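Long-range contacts in Rv3651-like N-terminal domain-containing protein (PDB 4Q6U), which is of unknown function but combines a GAF-like domain with two PAS-like domains in one chain, a triple sensor architecture that probably serves in signal perception: residues B[11-15]-B[26-30]; B[145-151]-B[253-259]; B[81-85]-B[108-112]; B[55-59]-B[88-93]. One frame throughout, in Å; residues are numbered along the deposited sequence.

Interaction 1. Residues B[11-15]-B[26-30]; sequences HDWLL and VARGR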
loop_
_atom_site.group_PDB
_atom_site.type_symbol
_atom_site.label_atom_id
_atom_site.label_comp_id
_atom_site.label_asym_id
_atom_site.label_seq_id
_atom_site.Cartn_x
_atom_site.Cartn_y
_atom_site.Cartn_z
ATOM N N HIS B 11 14.867 -19.320 -26.045
ATOM C CA HIS B 11 14.978 -20.746 -25.765
ATOM C C HIS B 11 14.025 -21.186 -24.663
ATOM O O HIS B 11 13.872 -22.379 -24.415
ATOM C CB HIS B 11 16.414 -21.103 -25.374
ATOM N N ASP B 12 13.397 -20.220 -23.999
ATOM C CA ASP B 12 12.526 -20.512 -22.860
ATOM C C ASP B 12 11.165 -21.041 -23.294
ATOM O O ASP B 12 10.745 -20.846 -24.434
ATOM C CB ASP B 12 12.329 -19.262 -22.001
ATOM C CG ASP B 12 13.599 -18.825 -21.297
ATOM O OD1 ASP B 12 13.962 -19.449 -20.278
ATOM O OD2 ASP B 12 14.226 -17.848 -21.758
ATOM N N TRP B 13 10.483 -21.717 -22.374
ATOM C CA TRP B 13 9.089 -22.089 -22.563
ATOM C C TRP B 13 8.220 -20.848 -22.425
ATOM O O TRP B 13 8.385 -20.077 -21.485
ATOM C CB TRP B 13 8.648 -23.130 -21.531
ATOM C CG TRP B 13 9.154 -24.505 -21.761
ATOM C CD1 TRP B 13 10.297 -25.060 -21.262
ATOM C CD2 TRP B 13 8.517 -25.525 -22.540
ATOM N NE1 TRP B 13 10.416 -26.364 -21.690
ATOM C CE2 TRP B 13 9.337 -26.671 -22.479
ATOM C CE3 TRP B 13 7.337 -25.575 -23.291
ATOM C CZ2 TRP B 13 9.011 -27.857 -23.142
ATOM C CZ3 TRP B 13 7.016 -26.755 -23.948
ATOM C CH2 TRP B 13 7.847 -27.879 -23.862
ATOM N N LEU B 14 7.291 -20.656 -23.351
ATOM C CA LEU B 14 6.307 -19.587 -23.223
ATOM C C LEU B 14 5.000 -20.123 -22.642
ATOM O O LEU B 14 4.422 -21.053 -23.201
ATOM C CB LEU B 14 6.031 -18.945 -24.584
ATOM C CG LEU B 14 7.193 -18.221 -25.246
ATOM C CD1 LEU B 14 6.722 -17.587 -26.537
ATOM C CD2 LEU B 14 7.744 -17.176 -24.279
ATOM N N LEU B 15 4.520 -19.539 -21.545
ATOM C CA LEU B 15 3.201 -19.908 -21.049
ATOM C C LEU B 15 2.150 -18.977 -21.644
ATOM O O LEU B 15 2.188 -17.763 -21.456
ATOM C CB LEU B 15 3.146 -19.879 -19.527
ATOM C CG LEU B 15 1.823 -20.326 -18.889
ATOM C CD1 LEU B 15 1.572 -21.809 -19.111
ATOM C CD2 LEU B 15 1.812 -20.016 -17.400
ATOM N N VAL B 26 1.767 -15.055 -20.701
ATOM C CA VAL B 26 1.776 -14.641 -19.309
ATOM C C VAL B 26 3.089 -15.029 -18.630
ATOM O O VAL B 26 3.411 -14.519 -17.554
ATOM C CB VAL B 26 0.590 -15.246 -18.525
ATOM C CG1 VAL B 26 -0.737 -14.784 -19.121
ATOM C CG2 VAL B 26 0.674 -16.748 -18.531
ATOM N N ALA B 27 3.862 -15.909 -19.265
ATOM C CA ALA B 27 5.181 -16.263 -18.735
ATOM C C ALA B 27 6.204 -16.562 -19.827
ATOM O O ALA B 27 5.924 -17.316 -20.762
ATOM C CB ALA B 27 5.072 -17.456 -17.799
ATOM N N ARG B 28 7.382 -15.951 -19.711
ATOM C CA ARG B 28 8.551 -16.394 -20.473
ATOM C C ARG B 28 9.478 -17.087 -19.490
ATOM O O ARG B 28 10.113 -16.435 -18.663
ATOM C CB ARG B 28 9.267 -15.232 -21.166
ATOM C CG ARG B 28 10.442 -15.690 -22.037
ATOM C CD ARG B 28 10.774 -14.694 -23.148
ATOM N NE ARG B 28 11.157 -13.382 -22.639
ATOM C CZ ARG B 28 11.446 -12.338 -23.412
ATOM N NH1 ARG B 28 11.394 -12.454 -24.732
ATOM N NH2 ARG B 28 11.787 -11.175 -22.865
ATOM N N GLY B 29 9.535 -18.411 -19.552
ATOM C CA GLY B 29 10.166 -19.151 -18.480
ATOM C C GLY B 29 9.305 -18.925 -17.248
ATOM O O GLY B 29 8.154 -19.341 -17.226
ATOM N N ARG B 30 9.841 -18.232 -16.247
ATOM C CA ARG B 30 9.076 -17.959 -15.031
ATOM C C ARG B 30 8.790 -16.472 -14.843
ATOM O O ARG B 30 8.080 -16.081 -13.907
ATOM C CB ARG B 30 9.813 -18.513 -13.806
ATOM C CG ARG B 30 9.933 -20.030 -13.825
ATOM C CD ARG B 30 10.746 -20.569 -12.651
ATOM N NE ARG B 30 10.992 -22.007 -12.787
ATOM C CZ ARG B 30 10.138 -22.960 -12.425
ATOM N NH1 ARG B 30 8.958 -22.643 -11.903
ATOM N NH2 ARG B 30 10.462 -24.235 -12.588
HETATM O O HOH W 1 6.809 -20.891 -19.175
#
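Leu15 and Ala27 form the hydrogen-bonded pair of this antiparallel hairpin between strands 14-17 and 24-28, and backbone hydrogen bonds run along the whole contact. Leu15 N donates to Ala27 O at 2.7 Å. In return, Leu15 O takes Val26 N at 2.8 Å in an almost straight bond (175° at the hydrogen) and Ala27 N in a weak one. Two residues facing one make this a classic beta bulge. Toward the open end, Gly29 N reaches Trp13 O at 2.8 Å, and a water donates to both Trp13 O and Gly29 O. Gly29 sits just past the end of its strand.

The apolar contacts divide between the two faces. On one, Leu15 CB lies 3.5 Å from Ala27 CB, while its CG is anti to the backbone N (chi1 -177°), which carries CD2 across to Val26 CG2 at 3.6 Å. Trp214 of strand 206-215 covers this group. On the other face Leu14 and Arg28 run side by side in the same direction, with CD2 of Leu14 3.8 Å from Arg28 CG, and Phe41 packs on both. Asp12 touches with its CB, 3.8 Å from Gly29 N and near Arg28 CG.

The indole of Trp13 heads away from the hairpin to bond Pro103 O through NE1. Cross-strand cohesion is therefore backbone polar and side-chain apolar: the carboxylate of Asp12 and the guanidinium of Arg28 stay too far apart for a salt bridge, so their opposite charges can add at most a long-range attraction.

Interaction 2. Residues B[145-151]-B[253-259]; sequences AEDLPAR and LLKWLDQ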
loop_
_atom_site.group_PDB
_atom_site.type_symbol
_atom_site.label_atom_id
_atom_site.label_comp_id
_atom_site.label_asym_id
_atom_site.label_seq_id
_atom_site.Cartn_x
_atom_site.Cartn_y
_atom_site.Cartn_z
ATOM N N ALA B 145 -10.387 -18.596 1.198
ATOM C CA ALA B 145 -9.394 -18.230 2.212
ATOM C C ALA B 145 -8.306 -19.305 2.386
ATOM O O ALA B 145 -7.319 -19.079 3.090
ATOM C CB ALA B 145 -10.093 -17.937 3.575
ATOM N N GLU B 146 -8.470 -20.463 1.738
ATOM C CA GLU B 146 -7.428 -21.495 1.756
ATOM C C GLU B 146 -6.417 -21.296 0.616
ATOM O O GLU B 146 -5.326 -21.874 0.628
ATOM C CB GLU B 146 -8.051 -22.908 1.669
ATOM C CG GLU B 146 -8.969 -23.248 2.860
ATOM C CD GLU B 146 -9.564 -24.651 2.798
ATOM O OE1 GLU B 146 -10.734 -24.774 2.380
ATOM O OE2 GLU B 146 -8.881 -25.625 3.192
ATOM N N ASP B 147 -6.787 -20.488 -0.375
ATOM C CA ASP B 147 -5.904 -20.199 -1.504
ATOM C C ASP B 147 -5.173 -18.863 -1.305
ATOM O O ASP B 147 -4.105 -18.644 -1.857
ATOM C CB ASP B 147 -6.700 -20.184 -2.812
ATOM C CG ASP B 147 -7.032 -21.583 -3.308
ATOM O OD1 ASP B 147 -6.768 -22.553 -2.561
ATOM O OD2 ASP B 147 -7.541 -21.703 -4.447
ATOM N N LEU B 148 -5.762 -17.971 -0.524
ATOM C CA LEU B 148 -5.110 -16.708 -0.191
ATOM C C LEU B 148 -4.339 -16.882 1.111
ATOM O O LEU B 148 -4.747 -17.656 1.975
ATOM C CB LEU B 148 -6.145 -15.593 -0.072
ATOM C CG LEU B 148 -6.920 -15.295 -1.358
ATOM C CD1 LEU B 148 -8.002 -14.258 -1.101
ATOM C CD2 LEU B 148 -5.976 -14.821 -2.458
ATOM N N PRO B 149 -3.202 -16.187 1.257
ATOM C CA PRO B 149 -2.494 -16.332 2.527
ATOM C C PRO B 149 -3.328 -15.784 3.675
ATOM O O PRO B 149 -4.226 -14.974 3.437
ATOM C CB PRO B 149 -1.232 -15.489 2.328
ATOM C CG PRO B 149 -1.051 -15.431 0.859
ATOM C CD PRO B 149 -2.419 -15.423 0.267
ATOM N N ALA B 150 -3.057 -16.243 4.891
ATOM C CA ALA B 150 -3.604 -15.589 6.070
ATOM C C ALA B 150 -2.689 -14.416 6.388
ATOM O O ALA B 150 -1.479 -14.518 6.186
ATOM C CB ALA B 150 -3.692 -16.546 7.242
ATOM N N ARG B 151 -3.284 -13.309 6.830
ATOM C CA ARG B 151 -2.555 -12.137 7.350
ATOM C C ARG B 151 -1.778 -11.365 6.277
ATOM O O ARG B 151 -2.039 -10.176 6.064
ATOM C CB ARG B 151 -1.616 -12.573 8.495
ATOM C CG ARG B 151 -0.582 -11.541 8.964
ATOM C CD ARG B 151 -1.194 -10.334 9.674
ATOM N NE ARG B 151 -2.032 -10.666 10.829
ATOM C CZ ARG B 151 -1.599 -10.730 12.086
ATOM N NH1 ARG B 151 -0.324 -10.509 12.366
ATOM N NH2 ARG B 151 -2.444 -11.025 13.069
ATOM N N LEU B 253 -16.546 -17.109 2.803
ATOM C CA LEU B 253 -15.294 -16.689 3.426
ATOM C C LEU B 253 -14.244 -16.385 2.353
ATOM O O LEU B 253 -13.991 -17.216 1.468
ATOM C CB LEU B 253 -14.800 -17.772 4.381
ATOM C CG LEU B 253 -13.517 -17.513 5.161
ATOM C CD1 LEU B 253 -13.680 -16.344 6.124
ATOM C CD2 LEU B 253 -13.130 -18.780 5.906
ATOM N N LEU B 254 -13.642 -15.198 2.424
ATOM C CA LEU B 254 -12.692 -14.765 1.390
ATOM C C LEU B 254 -11.235 -14.842 1.829
ATOM O O LEU B 254 -10.385 -15.357 1.096
ATOM C CB LEU B 254 -12.993 -13.331 0.956
ATOM C CG LEU B 254 -14.414 -13.007 0.501
ATOM C CD1 LEU B 254 -14.544 -11.513 0.279
ATOM C CD2 LEU B 254 -14.793 -13.785 -0.767
ATOM N N LYS B 255 -10.942 -14.318 3.017
ATOM C CA LYS B 255 -9.561 -14.210 3.469
ATOM C C LYS B 255 -9.452 -14.116 4.980
ATOM O O LYS B 255 -10.234 -13.412 5.613
ATOM C CB LYS B 255 -8.887 -12.980 2.852
ATOM C CG LYS B 255 -7.409 -12.878 3.219
ATOM C CD LYS B 255 -6.773 -11.644 2.664
ATOM C CE LYS B 255 -5.322 -11.565 3.084
ATOM N NZ LYS B 255 -4.403 -12.386 2.236
ATOM N N TRP B 256 -8.476 -14.813 5.551
ATOM C CA TRP B 256 -8.144 -14.647 6.968
ATOM C C TRP B 256 -7.137 -13.515 7.123
ATOM O O TRP B 256 -6.151 -13.468 6.396
ATOM C CB TRP B 256 -7.565 -15.929 7.559
ATOM C CG TRP B 256 -8.579 -17.022 7.703
ATOM C CD1 TRP B 256 -8.688 -18.144 6.939
ATOM C CD2 TRP B 256 -9.634 -17.084 8.667
ATOM N NE1 TRP B 256 -9.749 -18.913 7.373
ATOM C CE2 TRP B 256 -10.353 -18.275 8.428
ATOM C CE3 TRP B 256 -10.047 -16.239 9.709
ATOM C CZ2 TRP B 256 -11.449 -18.651 9.193
ATOM C CZ3 TRP B 256 -11.143 -16.615 10.471
ATOM C CH2 TRP B 256 -11.833 -17.811 10.208
ATOM N N LEU B 257 -7.390 -12.613 8.069
ATOM C CA LEU B 257 -6.497 -11.471 8.316
ATOM C C LEU B 257 -5.597 -11.766 9.509
ATOM O O LEU B 257 -4.517 -11.210 9.654
ATOM C CB LEU B 257 -7.308 -10.201 8.547
ATOM C CG LEU B 257 -8.112 -9.724 7.339
ATOM C CD1 LEU B 257 -8.890 -8.474 7.689
ATOM C CD2 LEU B 257 -7.202 -9.473 6.136
ATOM N N ASP B 258 -6.074 -12.645 10.377
ATOM C CA ASP B 258 -5.259 -13.245 11.417
ATOM C C ASP B 258 -5.165 -14.724 11.082
ATOM O O ASP B 258 -5.454 -15.112 9.956
ATOM C CB ASP B 258 -5.886 -13.022 12.790
ATOM C CG ASP B 258 -6.152 -11.564 13.059
ATOM O OD1 ASP B 258 -5.216 -10.762 12.868
ATOM O OD2 ASP B 258 -7.291 -11.214 13.441
ATOM N N GLN B 259 -4.773 -15.552 12.038
ATOM C CA GLN B 259 -4.781 -16.990 11.795
ATOM C C GLN B 259 -6.218 -17.514 11.835
ATOM O O GLN B 259 -7.075 -16.941 12.504
ATOM C CB GLN B 259 -3.907 -17.726 12.816
ATOM C CG GLN B 259 -2.416 -17.471 12.644
ATOM C CD GLN B 259 -1.971 -17.492 11.186
ATOM O OE1 GLN B 259 -2.127 -18.495 10.492
ATOM N NE2 GLN B 259 -1.414 -16.374 10.714
HETATM O O HOH W 2 -6.713 -16.454 3.897
#
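The edge strand 253-256 of the C-terminal PAS-like sheet meets a loop of the middle domain, and Arg151 and Lys255 clamp the two together. Arg151 N bonds Trp256 O at 2.9 Å, coming from above the carbonyl plane. The arginine side chain curls back, bent at chi2 and chi3 (68° and 56°), so that Arg151 NE meets Leu257 O at 2.8 Å in the guanidinium plane. Arg151 NH2 makes a salt bridge to Asp258 OD1 at 2.8 Å, with guanidinium and carboxylate planes nearly perpendicular (87°). Arg243 gives OD1 a second cationic partner, which probably helps keep Asp258 ionised.

Leu254 and Lys255 form a classic beta bulge opposite Leu245 of the neighbouring strand in the sheet, whose strand order 2-1-5-4-3 is that of a PAS fold. From the bulge Lys255 crosses to the loop, where NZ bonds Pro149 O at 2.9 Å; NZ also bonds Glu152 O and salt-bridges Glu157. A water accepts from Trp256 N and lies 2.8 Å from Ala145 O. Apolar contacts fill in between: Ala145 CB touches Leu253 CG at 3.8 Å and Trp256 CD1 at 3.7 Å, and Ala150 CB rests 3.9 Å from Trp256 CB.

Interaction 3. Residues B[81-85]-B[108-112]; sequences VIMTD and PGPLK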
loop_
_atom_site.group_PDB
_atom_site.type_symbol
_atom_site.label_atom_id
_atom_site.label_comp_id
_atom_site.label_asym_id
_atom_site.label_seq_id
_atom_site.Cartn_x
_atom_site.Cartn_y
_atom_site.Cartn_z
ATOM N N VAL B 81 -2.368 -27.106 -20.803
ATOM C CA VAL B 81 -2.599 -26.984 -19.377
ATOM C C VAL B 81 -4.091 -27.179 -19.152
ATOM O O VAL B 81 -4.897 -26.290 -19.441
ATOM C CB VAL B 81 -2.158 -25.628 -18.818
ATOM C CG1 VAL B 81 -2.180 -25.665 -17.296
ATOM C CG2 VAL B 81 -0.761 -25.281 -19.312
ATOM N N ILE B 82 -4.455 -28.355 -18.655
ATOM C CA ILE B 82 -5.854 -28.738 -18.609
ATOM C C ILE B 82 -6.322 -28.928 -17.179
ATOM O O ILE B 82 -5.742 -29.709 -16.425
ATOM C CB ILE B 82 -6.095 -30.019 -19.418
ATOM C CG1 ILE B 82 -5.569 -29.826 -20.843
ATOM C CG2 ILE B 82 -7.576 -30.368 -19.422
ATOM C CD1 ILE B 82 -5.695 -31.057 -21.736
HETATM N N MSE B 83 -7.356 -28.173 -16.820
HETATM C CA MSE B 83 -7.968 -28.217 -15.496
HETATM C C MSE B 83 -8.641 -29.565 -15.315
HETATM O O MSE B 83 -9.008 -30.200 -16.297
HETATM C CB MSE B 83 -8.977 -27.080 -15.347
HETATM C CG MSE B 83 -9.646 -26.990 -13.983
HETATM SE SE MSE B 83 -8.295 -26.937 -12.592
HETATM C CE MSE B 83 -9.486 -27.051 -11.010
ATOM N N THR B 84 -8.813 -30.016 -14.079
ATOM C CA THR B 84 -9.357 -31.367 -13.886
ATOM C C THR B 84 -10.837 -31.505 -14.262
ATOM O O THR B 84 -11.391 -32.609 -14.213
ATOM C CB THR B 84 -9.161 -31.849 -12.436
ATOM O OG1 THR B 84 -9.538 -30.808 -11.525
ATOM C CG2 THR B 84 -7.690 -32.221 -12.210
ATOM N N ASP B 85 -11.477 -30.412 -14.667
ATOM C CA ASP B 85 -12.817 -30.527 -15.245
ATOM C C ASP B 85 -12.760 -30.703 -16.769
ATOM O O ASP B 85 -13.789 -30.681 -17.440
ATOM C CB ASP B 85 -13.680 -29.311 -14.880
ATOM C CG ASP B 85 -13.003 -27.990 -15.201
ATOM O OD1 ASP B 85 -12.056 -27.991 -16.013
ATOM O OD2 ASP B 85 -13.425 -26.949 -14.639
ATOM N N PRO B 108 3.081 -25.443 -14.755
ATOM C CA PRO B 108 1.959 -24.538 -14.507
ATOM C C PRO B 108 0.882 -25.245 -13.696
ATOM O O PRO B 108 0.744 -26.459 -13.814
ATOM C CB PRO B 108 1.465 -24.182 -15.922
ATOM C CG PRO B 108 2.346 -24.964 -16.882
ATOM C CD PRO B 108 2.984 -26.054 -16.088
ATOM N N GLY B 109 0.142 -24.496 -12.882
ATOM C CA GLY B 109 -0.862 -25.074 -12.017
ATOM C C GLY B 109 -2.211 -24.421 -12.237
ATOM O O GLY B 109 -2.428 -23.280 -11.827
ATOM N N PRO B 110 -3.118 -25.140 -12.908
ATOM C CA PRO B 110 -4.468 -24.650 -13.177
ATOM C C PRO B 110 -5.325 -24.741 -11.924
ATOM O O PRO B 110 -5.175 -25.672 -11.132
ATOM C CB PRO B 110 -4.972 -25.597 -14.267
ATOM C CG PRO B 110 -4.271 -26.867 -13.977
ATOM C CD PRO B 110 -2.928 -26.520 -13.390
ATOM N N LEU B 111 -6.180 -23.747 -11.733
ATOM C CA LEU B 111 -7.168 -23.770 -10.660
ATOM C C LEU B 111 -8.365 -22.927 -11.081
ATOM O O LEU B 111 -8.304 -22.187 -12.075
ATOM C CB LEU B 111 -6.574 -23.236 -9.349
ATOM C CG LEU B 111 -6.135 -21.763 -9.359
ATOM C CD1 LEU B 111 -6.574 -21.072 -8.078
ATOM C CD2 LEU B 111 -4.635 -21.623 -9.513
ATOM N N LYS B 112 -9.444 -23.008 -10.316
ATOM C CA LYS B 112 -10.588 -22.160 -10.584
ATOM C C LYS B 112 -11.292 -21.800 -9.293
ATOM O O LYS B 112 -11.247 -22.547 -8.306
ATOM C CB LYS B 112 -11.577 -22.833 -11.542
ATOM C CG LYS B 112 -12.230 -24.079 -10.990
ATOM C CD LYS B 112 -13.217 -24.681 -11.994
ATOM C CE LYS B 112 -13.892 -25.930 -11.440
ATOM N NZ LYS B 112 -14.780 -26.541 -12.474
#
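Val81 packs its two methyls against two prolines: CG2 touches Pro108 CG at 4.0 Å and CG1 lies 4.1 Å from Pro110 CD. Next along the chain, the selenomethionine Met83 bends at chi2 (53°) and lowers its selenium onto Pro110, with SE 4.0 Å from Pro110 CB and 3.7 Å from Pro110 O. The side chain then runs past Leu111 and meets Lys112 at about a right angle, Met83 CE 4.0 Å from Lys112 CG.

The two segments travel in roughly the same direction, 28° apart, yet no backbone hydrogen bond joins them; they belong to different sheets. Strand 74-82 is part of the N-terminal GAF-like sheet, and strand 109-114 opens the PAS-like sheet of the middle domain. The two segments meet mainly through side chains, with Met212 of strand 206-215 also lying on Val81.

At the polar edge Lys112, extended beyond CG, comes from the opposite direction to Asp85 and puts NZ 2.6 Å from Asp85 OD2, a short salt bridge on the anti side of the carboxylate. OD2 also binds Arg210, while OD1 accepts Arg87 N; the two cations on one oxygen would probably stabilise the charged carboxylate.

Interaction 4. Residues B[55-59]-B[88-93]; sequences IAETL and MHGVQV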
loop_
_atom_site.group_PDB
_atom_site.type_symbol
_atom_site.label_atom_id
_atom_site.label_comp_id
_atom_site.label_asym_id
_atom_site.label_seq_id
_atom_site.Cartn_x
_atom_site.Cartn_y
_atom_site.Cartn_z
ATOM N N ILE B 55 -0.455 -23.799 -31.382
ATOM C CA ILE B 55 -1.311 -23.549 -30.225
ATOM C C ILE B 55 -2.762 -23.893 -30.568
ATOM O O ILE B 55 -3.455 -24.552 -29.792
ATOM C CB ILE B 55 -1.209 -22.079 -29.753
ATOM C CG1 ILE B 55 0.210 -21.767 -29.271
ATOM C CG2 ILE B 55 -2.215 -21.783 -28.636
ATOM C CD1 ILE B 55 0.449 -20.299 -28.984
ATOM N N ALA B 56 -3.201 -23.459 -31.747
ATOM C CA ALA B 56 -4.574 -23.668 -32.187
ATOM C C ALA B 56 -4.921 -25.153 -32.244
ATOM O O ALA B 56 -6.017 -25.556 -31.843
ATOM C CB ALA B 56 -4.798 -23.016 -33.547
ATOM N N GLU B 57 -3.983 -25.957 -32.744
ATOM C CA GLU B 57 -4.161 -27.407 -32.821
ATOM C C GLU B 57 -4.181 -28.050 -31.428
ATOM O O GLU B 57 -4.946 -28.983 -31.174
ATOM C CB GLU B 57 -3.059 -28.034 -33.679
ATOM N N THR B 58 -3.343 -27.546 -30.527
ATOM C CA THR B 58 -3.293 -28.058 -29.162
ATOM C C THR B 58 -4.625 -27.833 -28.468
ATOM O O THR B 58 -5.086 -28.677 -27.693
ATOM C CB THR B 58 -2.172 -27.392 -28.346
ATOM O OG1 THR B 58 -0.907 -27.723 -28.927
ATOM C CG2 THR B 58 -2.194 -27.867 -26.898
ATOM N N LEU B 59 -5.251 -26.697 -28.762
ATOM C CA LEU B 59 -6.581 -26.417 -28.237
ATOM C C LEU B 59 -7.586 -27.418 -28.805
ATOM O O LEU B 59 -8.420 -27.949 -28.088
ATOM C CB LEU B 59 -7.007 -24.985 -28.564
ATOM C CG LEU B 59 -6.215 -23.872 -27.879
ATOM C CD1 LEU B 59 -6.860 -22.518 -28.125
ATOM C CD2 LEU B 59 -6.111 -24.162 -26.402
HETATM N N MSE B 88 -9.331 -26.457 -20.944
HETATM C CA MSE B 88 -7.996 -25.981 -21.272
HETATM C C MSE B 88 -7.804 -24.560 -20.772
HETATM O O MSE B 88 -8.504 -23.654 -21.214
HETATM C CB MSE B 88 -7.782 -26.047 -22.778
HETATM C CG MSE B 88 -6.421 -25.590 -23.220
HETATM SE SE MSE B 88 -5.288 -27.063 -23.760
HETATM C CE MSE B 88 -6.605 -28.135 -24.715
ATOM N N HIS B 89 -6.877 -24.366 -19.836
ATOM C CA HIS B 89 -6.610 -23.037 -19.303
ATOM C C HIS B 89 -5.507 -22.330 -20.073
ATOM O O HIS B 89 -5.439 -21.095 -20.107
ATOM C CB HIS B 89 -6.219 -23.113 -17.826
ATOM C CG HIS B 89 -7.380 -23.311 -16.908
ATOM N ND1 HIS B 89 -7.375 -22.879 -15.597
ATOM C CD2 HIS B 89 -8.588 -23.889 -17.105
ATOM C CE1 HIS B 89 -8.525 -23.186 -15.029
ATOM N NE2 HIS B 89 -9.283 -23.800 -15.923
ATOM N N GLY B 90 -4.622 -23.117 -20.659
ATOM C CA GLY B 90 -3.513 -22.546 -21.393
ATOM C C GLY B 90 -2.689 -23.587 -22.118
ATOM O O GLY B 90 -2.988 -24.784 -22.071
ATOM N N VAL B 91 -1.654 -23.106 -22.796
ATOM C CA VAL B 91 -0.728 -23.943 -23.542
ATOM C C VAL B 91 0.687 -23.434 -23.279
ATOM O O VAL B 91 0.928 -22.226 -23.306
ATOM C CB VAL B 91 -1.021 -23.917 -25.069
ATOM C CG1 VAL B 91 0.067 -24.662 -25.858
ATOM C CG2 VAL B 91 -2.397 -24.484 -25.368
ATOM N N GLN B 92 1.614 -24.345 -23.011
ATOM C CA GLN B 92 3.007 -23.962 -22.852
ATOM C C GLN B 92 3.726 -24.293 -24.150
ATOM O O GLN B 92 3.550 -25.386 -24.681
ATOM C CB GLN B 92 3.644 -24.682 -21.672
ATOM C CG GLN B 92 4.510 -23.782 -20.818
ATOM C CD GLN B 92 4.832 -24.401 -19.478
ATOM O OE1 GLN B 92 4.446 -25.543 -19.200
ATOM N NE2 GLN B 92 5.541 -23.650 -18.636
ATOM N N VAL B 93 4.512 -23.348 -24.663
ATOM C CA VAL B 93 5.109 -23.490 -26.001
ATOM C C VAL B 93 6.620 -23.266 -25.999
ATOM O O VAL B 93 7.130 -22.356 -25.325
ATOM C CB VAL B 93 4.470 -22.502 -27.003
ATOM C CG1 VAL B 93 4.947 -22.788 -28.442
ATOM C CG2 VAL B 93 2.963 -22.567 -26.931
#
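Met88 brings its methyl up to the carbonyl oxygens of two successive flat peptides in this helical segment, Thr58 O at 3.4 Å and Leu59 O at 3.8 Å from Met88 CE. No flat side chain joins the contact: the CB bonds of His89 and Gln92 point away from the helix; the His89 ring bonds Ala211 O and Arg210, and the Gln92 amide bonds Arg105 and Pro106 O. What faces the helix is aliphatic apart from the selenium of Met88, a selenomethionine.

Leu59 crosses Met88 obliquely, its CD2 closing to 3.5 Å from Met88 CG. Leu59 CD2 also touches Val91 CG2 at 3.9 Å. Val91 touches Ile55, Thr58 and Leu59: with CG1 anti to the backbone N (chi1 173°), its CG2 is placed toward the helix and meets Thr58 CG2 tip to tip at 3.7 Å.

Here helix 48-61 lies across one face of the six-stranded antiparallel sheet of the GAF-like domain, with local axes 9.2 Å apart and their N-to-C directions 138° apart. Strand 88-97 is an inner strand of that sheet, flanked by 14-17 and 74-82.

Farther along, Ile55 meets Val93 at about a right angle, CG1 to CG2 at 3.7 Å, while Ile55 CG2 lies 4.2 Å from Val91 CG2. Thr58 turns its methyl to the strand and its hydroxyl elsewhere: OG1 is hydrogen-bonded to Thr78 OG1 and to Ala54 O, satisfying the polar atom of a buried residue.

From the N terminus, interaction 1 closes first, a short hairpin loop between 11-15 and 26-30. Interaction 4 opens next at 55-59, and before it closes at 88-93, interaction 3 has opened at 81-85; it closes at 108-112, so the two cross. Strands 14-17, 88-97 and 74-82 lie next to one another in the N-terminal sheet, which unites interactions 1, 4 and 3, and interaction 3 packs the end of that sheet against the first strand of the middle domain's own sheet. Interaction 2 follows in series, closing a loop of about a hundred residues between the middle and C-terminal domains. Its centre lies about 30 Å from that of interaction 1, but Asp147 touches Leu111 of interaction 3.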